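Local structure of indole-3-pyruvate decarboxylase (Azospirillum brasilense, 2NXW) at residues N476-E480 with I540-L545; I379-N384 with T406-I411; W497-A503 with F533-E537. The protein catalyses the thiamine diphosphate- and magnesium-dependent decarboxylation of indole-3-pyruvate to indole-3-acetaldehyde, a step in auxin biosynthesis. All blocks are in the same frame, centred on the assembly; numbering follows the deposited sequence.

Contact 1 (N476-E480 with I540-L545); sequences NASWE and IPRGVL. With MG (magnesium ion), chain C; TPP (thiamine diphosphate), chain E.
The guanidinium of Arg542 meets Ala477 edge-on. Ala477 O takes a bond from Arg542 NE at 3.0 Å and from Arg542 NH2 at 2.9 Å, a side-on grip on one oxygen, with Asn476 O also near that edge and Ser478 CB approaching obliquely. The Trp479 ring carries the cofactor's thiazolium methyl CM4 over one face, off-centre near its border. The third flat group, the Glu480 carboxylate, is nearly parallel to the guanidinium (planes 12° apart), although their charged atoms do not touch. Gly543 N comes to Glu480 OE2 from above the carboxylate plane, at 2.7 Å. Ser478 OG donates to Glu480 OE1 on its anti side, and Arg483 adds a salt bridge there, so both oxygens are held and the group cannot easily turn. With CG opposite the backbone N (chi1 -162°), Glu480 lays CG 3.7 Å from Leu545 CD2, and the bend at chi2 (65°) turns the carboxylate to Gly543.

This is the magnesium-diphosphate site of a thiamine diphosphate enzyme. Asn476 OD1 and Ser478 O each bind the magnesium ion at 2.1 Å, with Asp449, two diphosphate oxygens and a water as further ligands. Glu480 N also donates to TPP O1B.

Segment 476-480 leads from strand 470-475 into helix 480-485; segment 540-545 leaves the adjacent strand 534-539. Ile540 and Val544 lie against helix 376-388, whereas Leu545 touches Thr484.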
loop_
_atom_site.group_PDB
_atom_site.type_symbol
_atom_site.label_atom_id
_atom_site.label_comp_id
_atom_site.label_asym_id
_atom_site.label_seq_id
_atom_site.Cartn_x
_atom_site.Cartn_y
_atom_site.Cartn_z
ATOM N N ASN A 476 -36.320 -0.739 20.498
ATOM C CA ASN A 476 -36.162 -1.980 21.249
ATOM C C ASN A 476 -35.044 -1.847 22.291
ATOM O O ASN A 476 -34.633 -2.844 22.882
ATOM C CB ASN A 476 -35.912 -3.195 20.317
ATOM C CG ASN A 476 -34.814 -2.959 19.270
ATOM O OD1 ASN A 476 -33.970 -2.079 19.416
ATOM N ND2 ASN A 476 -34.820 -3.780 18.224
ATOM N N ALA A 477 -34.596 -0.617 22.558
ATOM C CA ALA A 477 -33.526 -0.356 23.538
ATOM C C ALA A 477 -32.420 -1.366 23.287
ATOM O O ALA A 477 -31.945 -2.057 24.201
ATOM C CB ALA A 477 -34.067 -0.506 24.962
ATOM N N SER A 478 -31.989 -1.420 22.035
ATOM C CA SER A 478 -31.012 -2.417 21.642
ATOM C C SER A 478 -30.423 -2.192 20.267
ATOM O O SER A 478 -31.064 -1.607 19.386
ATOM C CB SER A 478 -31.733 -3.776 21.614
ATOM O OG SER A 478 -30.905 -4.843 21.187
ATOM N N TRP A 479 -29.190 -2.659 20.093
ATOM C CA TRP A 479 -28.563 -2.687 18.773
ATOM C C TRP A 479 -28.930 -4.139 18.436
ATOM O O TRP A 479 -28.099 -5.058 18.516
ATOM C CB TRP A 479 -27.047 -2.532 18.889
ATOM C CG TRP A 479 -26.563 -1.119 19.021
ATOM C CD1 TRP A 479 -27.100 0.014 18.440
ATOM C CD2 TRP A 479 -25.400 -0.687 19.730
ATOM N NE1 TRP A 479 -26.332 1.111 18.754
ATOM C CE2 TRP A 479 -25.285 0.710 19.543
ATOM C CE3 TRP A 479 -24.439 -1.348 20.509
ATOM C CZ2 TRP A 479 -24.251 1.459 20.104
ATOM C CZ3 TRP A 479 -23.417 -0.613 21.065
ATOM C CH2 TRP A 479 -23.324 0.780 20.864
ATOM N N GLU A 480 -30.191 -4.349 18.078
ATOM C CA GLU A 480 -30.706 -5.693 17.873
ATOM C C GLU A 480 -30.083 -6.522 16.770
ATOM O O GLU A 480 -29.931 -7.732 16.923
ATOM C CB GLU A 480 -32.232 -5.651 17.727
ATOM C CG GLU A 480 -32.951 -7.005 17.942
ATOM C CD GLU A 480 -32.851 -7.566 19.365
ATOM O OE1 GLU A 480 -32.498 -6.832 20.317
ATOM O OE2 GLU A 480 -33.150 -8.774 19.521
ATOM N N ILE A 540 -40.674 -1.976 21.143
ATOM C CA ILE A 540 -40.628 -3.361 20.685
ATOM C C ILE A 540 -39.726 -4.154 21.622
ATOM O O ILE A 540 -38.660 -3.681 21.992
ATOM C CB ILE A 540 -40.021 -3.430 19.265
ATOM C CG1 ILE A 540 -40.861 -2.593 18.304
ATOM C CG2 ILE A 540 -39.924 -4.885 18.782
ATOM C CD1 ILE A 540 -40.232 -2.449 16.908
ATOM N N PRO A 541 -40.147 -5.364 22.026
ATOM C CA PRO A 541 -39.272 -6.127 22.922
ATOM C C PRO A 541 -38.010 -6.632 22.208
ATOM O O PRO A 541 -37.994 -6.811 20.987
ATOM C CB PRO A 541 -40.146 -7.312 23.356
ATOM C CG PRO A 541 -41.553 -6.853 23.120
ATOM C CD PRO A 541 -41.452 -6.030 21.851
ATOM N N ARG A 542 -36.950 -6.850 22.980
ATOM C CA ARG A 542 -35.734 -7.416 22.420
ATOM C C ARG A 542 -36.056 -8.859 22.024
ATOM O O ARG A 542 -36.927 -9.504 22.637
ATOM C CB ARG A 542 -34.616 -7.408 23.456
ATOM C CG ARG A 542 -34.153 -6.020 23.817
ATOM C CD ARG A 542 -33.182 -6.067 24.964
ATOM N NE ARG A 542 -32.787 -4.732 25.391
ATOM C CZ ARG A 542 -32.303 -4.450 26.593
ATOM N NH1 ARG A 542 -32.145 -5.418 27.490
ATOM N NH2 ARG A 542 -32.015 -3.203 26.917
ATOM N N GLY A 543 -35.378 -9.358 20.999
ATOM C CA GLY A 543 -35.610 -10.727 20.562
ATOM C C GLY A 543 -36.748 -10.886 19.564
ATOM O O GLY A 543 -36.985 -11.985 19.060
ATOM N N VAL A 544 -37.455 -9.797 19.270
ATOM C CA VAL A 544 -38.578 -9.841 18.335
ATOM C C VAL A 544 -38.111 -9.202 17.039
ATOM O O VAL A 544 -37.786 -8.016 17.004
ATOM C CB VAL A 544 -39.785 -9.091 18.924
ATOM C CG1 VAL A 544 -40.993 -9.210 18.000
ATOM C CG2 VAL A 544 -40.119 -9.686 20.306
ATOM N N LEU A 545 -38.076 -10.006 15.984
ATOM C CA LEU A 545 -37.563 -9.581 14.683
ATOM C C LEU A 545 -38.568 -9.646 13.551
ATOM O O LEU A 545 -39.560 -10.365 13.620
ATOM C CB LEU A 545 -36.386 -10.486 14.297
ATOM C CG LEU A 545 -35.387 -10.814 15.402
ATOM C CD1 LEU A 545 -34.356 -11.808 14.890
ATOM C CD2 LEU A 545 -34.715 -9.533 15.873
HETATM MG MG MG C . -32.689 -1.040 18.148
HETATM N "N1'" TPP E . -21.866 2.255 12.952
HETATM C "C2'" TPP E . -22.336 2.672 11.766
HETATM C CM2 TPP E . -22.152 4.126 11.359
HETATM N "N3'" TPP E . -22.955 1.825 10.938
HETATM C "C4'" TPP E . -23.140 0.511 11.252
HETATM N "N4'" TPP E . -23.717 -0.319 10.340
HETATM C "C5'" TPP E . -22.713 0.033 12.533
HETATM C "C6'" TPP E . -22.043 0.954 13.364
HETATM C "C7'" TPP E . -22.922 -1.426 12.998
HETATM N N3 TPP E . -24.392 -1.810 13.211
HETATM C C2 TPP E . -25.016 -2.493 12.247
HETATM S S1 TPP E . -26.626 -2.765 12.886
HETATM C C5 TPP E . -26.393 -1.965 14.437
HETATM C C4 TPP E . -25.071 -1.533 14.380
HETATM C CM4 TPP E . -24.427 -0.769 15.570
HETATM C C6 TPP E . -27.418 -1.832 15.492
HETATM C C7 TPP E . -28.545 -0.905 14.999
HETATM O O7 TPP E . -29.340 -0.665 16.132
HETATM P PA TPP E . -30.727 0.006 15.764
HETATM O O1A TPP E . -30.578 1.310 14.986
HETATM O O2A TPP E . -31.404 0.238 17.114
HETATM O O3A TPP E . -31.645 -0.970 14.902
HETATM P PB TPP E . -31.900 -2.537 15.370
HETATM O O1B TPP E . -32.185 -2.598 16.872
HETATM O O2B TPP E . -33.121 -2.980 14.514
HETATM O O3B TPP E . -30.703 -3.399 14.999
HETATM O O HOH W 1 -36.365 -6.306 18.796
HETATM O O HOH W 2 -36.834 -3.455 24.601
HETATM O O HOH W 3 -34.354 -0.745 16.852
#

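Contact 2 (I379-N384 with T406-I411)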
loop_
_atom_site.group_PDB
_atom_site.type_symbol
_atom_site.label_atom_id
_atom_site.label_comp_id
_atom_site.label_asym_id
_atom_site.label_seq_id
_atom_site.Cartn_x
_atom_site.Cartn_y
_atom_site.Cartn_z
ATOM N N ILE A 379 -45.896 -3.437 12.491
ATOM C CA ILE A 379 -45.691 -2.119 11.904
ATOM C C ILE A 379 -45.886 -2.231 10.390
ATOM O O ILE A 379 -46.521 -1.375 9.779
ATOM C CB ILE A 379 -44.293 -1.575 12.262
ATOM C CG1 ILE A 379 -44.203 -1.383 13.779
ATOM C CG2 ILE A 379 -44.049 -0.235 11.542
ATOM C CD1 ILE A 379 -42.801 -1.019 14.267
ATOM N N ALA A 380 -45.385 -3.305 9.780
ATOM C CA ALA A 380 -45.584 -3.493 8.350
ATOM C C ALA A 380 -47.084 -3.644 8.057
ATOM O O ALA A 380 -47.597 -3.060 7.102
ATOM C CB ALA A 380 -44.818 -4.726 7.859
ATOM N N ARG A 381 -47.797 -4.415 8.875
ATOM C CA ARG A 381 -49.229 -4.588 8.645
ATOM C C ARG A 381 -49.978 -3.272 8.796
ATOM O O ARG A 381 -50.914 -3.008 8.038
ATOM C CB ARG A 381 -49.832 -5.623 9.606
ATOM C CG ARG A 381 -49.425 -7.059 9.313
ATOM C CD ARG A 381 -49.995 -8.014 10.369
ATOM N NE ARG A 381 -49.131 -9.177 10.563
ATOM C CZ ARG A 381 -48.993 -10.169 9.690
ATOM N NH1 ARG A 381 -49.673 -10.163 8.551
ATOM N NH2 ARG A 381 -48.153 -11.161 9.946
ATOM N N ALA A 382 -49.571 -2.440 9.754
ATOM C CA ALA A 382 -50.268 -1.167 9.964
ATOM C C ALA A 382 -50.151 -0.283 8.732
ATOM O O ALA A 382 -51.133 0.301 8.268
ATOM C CB ALA A 382 -49.706 -0.448 11.181
ATOM N N VAL A 383 -48.939 -0.193 8.203
ATOM C CA VAL A 383 -48.669 0.615 7.025
ATOM C C VAL A 383 -49.416 0.059 5.823
ATOM O O VAL A 383 -50.084 0.800 5.103
ATOM C CB VAL A 383 -47.133 0.654 6.744
ATOM C CG1 VAL A 383 -46.835 1.119 5.309
ATOM C CG2 VAL A 383 -46.450 1.566 7.765
ATOM N N ASN A 384 -49.334 -1.252 5.623
ATOM C CA ASN A 384 -49.984 -1.877 4.477
ATOM C C ASN A 384 -51.501 -1.792 4.529
ATOM O O ASN A 384 -52.135 -1.627 3.491
ATOM C CB ASN A 384 -49.532 -3.333 4.334
ATOM C CG ASN A 384 -48.050 -3.452 4.014
ATOM O OD1 ASN A 384 -47.422 -2.494 3.560
ATOM N ND2 ASN A 384 -47.485 -4.643 4.233
ATOM N N THR A 406 -37.772 -4.829 7.854
ATOM C CA THR A 406 -39.216 -4.701 7.974
ATOM C C THR A 406 -39.772 -3.960 6.755
ATOM O O THR A 406 -40.830 -4.317 6.229
ATOM C CB THR A 406 -39.590 -3.917 9.226
ATOM O OG1 THR A 406 -39.008 -4.550 10.375
ATOM C CG2 THR A 406 -41.101 -3.898 9.398
ATOM N N ALA A 407 -39.053 -2.933 6.303
ATOM C CA ALA A 407 -39.487 -2.151 5.143
ATOM C C ALA A 407 -39.586 -2.997 3.883
ATOM O O ALA A 407 -40.361 -2.669 2.978
ATOM C CB ALA A 407 -38.540 -0.974 4.922
ATOM N N MET A 408 -38.813 -4.079 3.810
ATOM C CA MET A 408 -38.882 -4.951 2.639
ATOM C C MET A 408 -40.297 -5.506 2.482
ATOM O O MET A 408 -40.697 -5.890 1.378
ATOM C CB MET A 408 -37.894 -6.119 2.769
ATOM C CG MET A 408 -36.419 -5.728 2.730
ATOM S SD MET A 408 -35.948 -4.978 1.148
ATOM C CE MET A 408 -36.064 -6.374 0.056
ATOM N N ASP A 409 -41.053 -5.548 3.580
ATOM C CA ASP A 409 -42.419 -6.057 3.545
ATOM C C ASP A 409 -43.486 -4.970 3.610
ATOM O O ASP A 409 -44.647 -5.236 3.931
ATOM C CB ASP A 409 -42.636 -7.085 4.665
ATOM C CG ASP A 409 -41.958 -8.407 4.370
ATOM O OD1 ASP A 409 -41.833 -8.748 3.176
ATOM O OD2 ASP A 409 -41.561 -9.104 5.325
ATOM N N MET A 410 -43.087 -3.738 3.298
ATOM C CA MET A 410 -44.026 -2.619 3.284
ATOM C C MET A 410 -44.311 -2.178 1.857
ATOM O O MET A 410 -43.409 -2.135 1.025
ATOM C CB MET A 410 -43.448 -1.429 4.048
ATOM C CG MET A 410 -43.523 -1.577 5.545
ATOM S SD MET A 410 -42.777 -0.139 6.340
ATOM C CE MET A 410 -42.919 -0.618 8.050
ATOM N N ILE A 411 -45.572 -1.863 1.576
ATOM C CA ILE A 411 -45.948 -1.380 0.251
ATOM C C ILE A 411 -45.455 0.070 0.176
ATOM O O ILE A 411 -45.799 0.883 1.026
ATOM C CB ILE A 411 -47.474 -1.413 0.076
ATOM C CG1 ILE A 411 -47.971 -2.853 0.237
ATOM C CG2 ILE A 411 -47.850 -0.856 -1.294
ATOM C CD1 ILE A 411 -49.481 -2.975 0.349
#
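Asn384 OD1 accepts the N-H of Ile411 at 2.8 Å in a nearly straight bond (168° at the hydrogen), the donor tilted somewhat from the amide's carbonyl plane. The other end of the same amide points Asn384 ND2 at Asp409 O, 2.9 Å away and in both the amide and carbonyl planes. ND2 also reaches Pro364 O, so three backbone groups fix the rotation of this buried side chain. The first torsion of Asn384, with CG beside its own backbone N (chi1 -65°), brings the amide over to the turn, and Ile411 CG1 lies 3.4 Å from Asn384 OD1. A leucine here would probably leave the Ile411 N-H and the Asp409 carbonyl without their mates and free the turn to shift.

Next to this polar pair, Met410 extends its chain beyond CG (chi2 179°) obliquely across the helix, at about a right angle to Val383. Its CE sits 3.7 Å from Ile379 CG2 and also touches Ala380 CA and Val383 CG2. Ala380 CB, small enough to let the backbones approach, faces Thr406 CG2 at 4.1 Å.

The type I turn from Ala407 to Met410, which follows on from helix 402-407, thus packs on helix 376-388; Asp402 O receives Thr406 OG1. Beyond the contact, Ile379 and Val383 continue the hydrophobic packing onto strand 470-475 and helix 516-528.

Contact 3 (W497-A503 with F533-E537); sequences WRFADMA and FQLIE
Glu537 projects from strand 534-539, in the parallel sheet of the alpha/beta fold that binds the cofactor diphosphate, and its carboxylate meets the start of the short, weakly bonded helix at 499-502. The chain is fully extended, with CG opposite the backbone N (chi1 -180°), and this carries both oxygens across to the helical turn. Glu537 OE1 takes the N-H of Ala500 at 3.1 Å and Glu537 OE2 that of Phe499 at 3.3 Å; both donors arrive from well above the carboxylate plane. Two adjacent amides at the beginning of a helical turn would be expected to steady the negative charge. Arg512 and Asn475 also bind Glu537 OE2, so the buried acid is held from several directions.

This polar end is the tight part. The Phe499 ring meets the acid with its edge, CD2 lying 3.4 Å from Glu537 OE2, and the two planes stand 69° apart. The ring itself is wedged near Asp449, a magnesium ligand, and meets Phe452 of helix 449-455.

Further along the strand the packing is apolar and looser. Leu535 CD2 lies under the turn, 3.8 Å from Phe499 O and 4.2 Å from Ala503 CB. Ala503 CB in turn rests 4.0 Å from Phe533 CE1.

The exposed Asp501 of the helical turn and, just before that turn, the partly exposed Arg498 form the outer side. Arg498 is paired with Asp496 and also donates to Ala504 O of the second subunit, while the Trp497 ring makes a cation-pi contact with Arg463 of that subunit. A water joins the outer side to the acid: it accepts from Asp501 N and donates to Glu537 OE1 at 2.8 Å.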
loop_
_atom_site.group_PDB
_atom_site.type_symbol
_atom_site.label_atom_id
_atom_site.label_comp_id
_atom_site.label_asym_id
_atom_site.label_seq_id
_atom_site.Cartn_x
_atom_site.Cartn_y
_atom_site.Cartn_z
ATOM N N TRP A 497 -34.494 5.710 26.079
ATOM C CA TRP A 497 -34.460 7.115 25.664
ATOM C C TRP A 497 -35.927 7.389 25.314
ATOM O O TRP A 497 -36.545 6.600 24.589
ATOM C CB TRP A 497 -33.600 7.315 24.410
ATOM C CG TRP A 497 -32.125 7.097 24.599
ATOM C CD1 TRP A 497 -31.509 5.965 25.083
ATOM C CD2 TRP A 497 -31.073 7.986 24.201
ATOM N NE1 TRP A 497 -30.139 6.099 24.994
ATOM C CE2 TRP A 497 -29.844 7.326 24.457
ATOM C CE3 TRP A 497 -31.050 9.275 23.644
ATOM C CZ2 TRP A 497 -28.607 7.913 24.174
ATOM C CZ3 TRP A 497 -29.815 9.861 23.359
ATOM C CH2 TRP A 497 -28.612 9.173 23.626
ATOM N N ARG A 498 -36.488 8.478 25.839
ATOM C CA ARG A 498 -37.888 8.814 25.572
ATOM C C ARG A 498 -37.926 9.739 24.362
ATOM O O ARG A 498 -38.067 10.954 24.488
ATOM C CB ARG A 498 -38.515 9.499 26.786
ATOM C CG ARG A 498 -38.946 8.557 27.904
ATOM C CD ARG A 498 -37.794 7.881 28.594
ATOM N NE ARG A 498 -36.935 8.849 29.269
ATOM C CZ ARG A 498 -36.062 8.540 30.220
ATOM N NH1 ARG A 498 -35.324 9.492 30.769
ATOM N NH2 ARG A 498 -35.943 7.283 30.628
ATOM N N PHE A 499 -37.789 9.147 23.186
ATOM C CA PHE A 499 -37.730 9.920 21.954
ATOM C C PHE A 499 -38.985 10.732 21.655
ATOM O O PHE A 499 -38.884 11.906 21.267
ATOM C CB PHE A 499 -37.405 8.981 20.787
ATOM C CG PHE A 499 -36.061 8.286 20.911
ATOM C CD1 PHE A 499 -34.871 8.995 20.758
ATOM C CD2 PHE A 499 -35.998 6.908 21.119
ATOM C CE1 PHE A 499 -33.626 8.337 20.796
ATOM C CE2 PHE A 499 -34.762 6.243 21.162
ATOM C CZ PHE A 499 -33.581 6.957 20.996
ATOM N N ALA A 500 -40.155 10.130 21.844
ATOM C CA ALA A 500 -41.400 10.853 21.585
ATOM C C ALA A 500 -41.457 12.104 22.452
ATOM O O ALA A 500 -41.907 13.156 21.984
ATOM C CB ALA A 500 -42.614 9.964 21.852
ATOM N N ASP A 501 -41.016 11.994 23.706
ATOM C CA ASP A 501 -41.010 13.134 24.626
ATOM C C ASP A 501 -40.053 14.244 24.202
ATOM O O ASP A 501 -40.140 15.374 24.688
ATOM C CB ASP A 501 -40.602 12.703 26.036
ATOM C CG ASP A 501 -41.672 11.903 26.760
ATOM O OD1 ASP A 501 -42.835 11.851 26.299
ATOM O OD2 ASP A 501 -41.327 11.333 27.825
ATOM N N MET A 502 -39.107 13.927 23.326
ATOM C CA MET A 502 -38.148 14.927 22.884
ATOM C C MET A 502 -38.560 15.608 21.581
ATOM O O MET A 502 -37.947 16.591 21.175
ATOM C CB MET A 502 -36.774 14.265 22.717
ATOM C CG MET A 502 -36.240 13.668 24.011
ATOM S SD MET A 502 -34.687 12.718 23.781
ATOM C CE MET A 502 -33.542 14.021 23.650
ATOM N N ALA A 503 -39.613 15.101 20.943
ATOM C CA ALA A 503 -40.047 15.662 19.667
ATOM C C ALA A 503 -40.511 17.109 19.726
ATOM O O ALA A 503 -40.212 17.888 18.817
ATOM C CB ALA A 503 -41.156 14.800 19.061
ATOM N N PHE A 533 -43.495 17.486 11.615
ATOM C CA PHE A 533 -43.096 16.087 11.502
ATOM C C PHE A 533 -43.814 15.285 12.586
ATOM O O PHE A 533 -44.157 15.806 13.652
ATOM C CB PHE A 533 -41.557 15.923 11.575
ATOM C CG PHE A 533 -40.957 16.065 12.953
ATOM C CD1 PHE A 533 -41.042 15.018 13.869
ATOM C CD2 PHE A 533 -40.247 17.210 13.310
ATOM C CE1 PHE A 533 -40.426 15.108 15.117
ATOM C CE2 PHE A 533 -39.623 17.314 14.562
ATOM C CZ PHE A 533 -39.718 16.249 15.468
ATOM N N GLN A 534 -44.068 14.024 12.274
ATOM C CA GLN A 534 -44.776 13.137 13.183
ATOM C C GLN A 534 -43.876 11.971 13.533
ATOM O O GLN A 534 -43.496 11.197 12.658
ATOM C CB GLN A 534 -46.040 12.618 12.506
ATOM C CG GLN A 534 -46.983 13.721 12.028
ATOM C CD GLN A 534 -47.640 14.456 13.170
ATOM O OE1 GLN A 534 -48.245 13.836 14.051
ATOM N NE2 GLN A 534 -47.529 15.785 13.168
ATOM N N LEU A 535 -43.546 11.859 14.812
ATOM C CA LEU A 535 -42.674 10.795 15.283
ATOM C C LEU A 535 -43.463 9.775 16.101
ATOM O O LEU A 535 -44.028 10.100 17.148
ATOM C CB LEU A 535 -41.551 11.394 16.132
ATOM C CG LEU A 535 -40.575 10.404 16.781
ATOM C CD1 LEU A 535 -39.856 9.617 15.703
ATOM C CD2 LEU A 535 -39.575 11.160 17.646
ATOM N N ILE A 536 -43.524 8.553 15.598
ATOM C CA ILE A 536 -44.205 7.469 16.298
ATOM C C ILE A 536 -43.099 6.584 16.869
ATOM O O ILE A 536 -42.372 5.928 16.116
ATOM C CB ILE A 536 -45.088 6.627 15.343
ATOM C CG1 ILE A 536 -46.169 7.515 14.705
ATOM C CG2 ILE A 536 -45.750 5.472 16.132
ATOM C CD1 ILE A 536 -46.935 6.827 13.580
ATOM N N GLU A 537 -42.970 6.589 18.191
ATOM C CA GLU A 537 -41.953 5.792 18.870
ATOM C C GLU A 537 -42.606 4.475 19.269
ATOM O O GLU A 537 -43.348 4.416 20.259
ATOM C CB GLU A 537 -41.444 6.547 20.099
ATOM C CG GLU A 537 -40.379 5.778 20.859
ATOM C CD GLU A 537 -40.000 6.426 22.168
ATOM O OE1 GLU A 537 -40.791 7.235 22.709
ATOM O OE2 GLU A 537 -38.902 6.105 22.670
HETATM O O HOH W 4 -40.980 9.143 24.795
#

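Overall arrangement
Following the chain from the N terminus, contact 2 comes first: after helix 376-388 the chain passes through strand 395-398 into helix 402-407, whose last residues and the turn beyond (406-411) pack back on the first helix, closing a short loop. Contact 1 opens later, at the end of strand 470-475, and closes only at 540-545. Contact 3 lies wholly within that span, joining helix 499-502 to strand 534-539, the strand that leads directly into 540-545. The first two are in series yet touch, Ile540 CD1 packing on Ile379 CD1; contact 3 stays clear of contact 2. Together they tie helices and loops to the C-terminal parallel sheet, contact 1 at the cofactor itself.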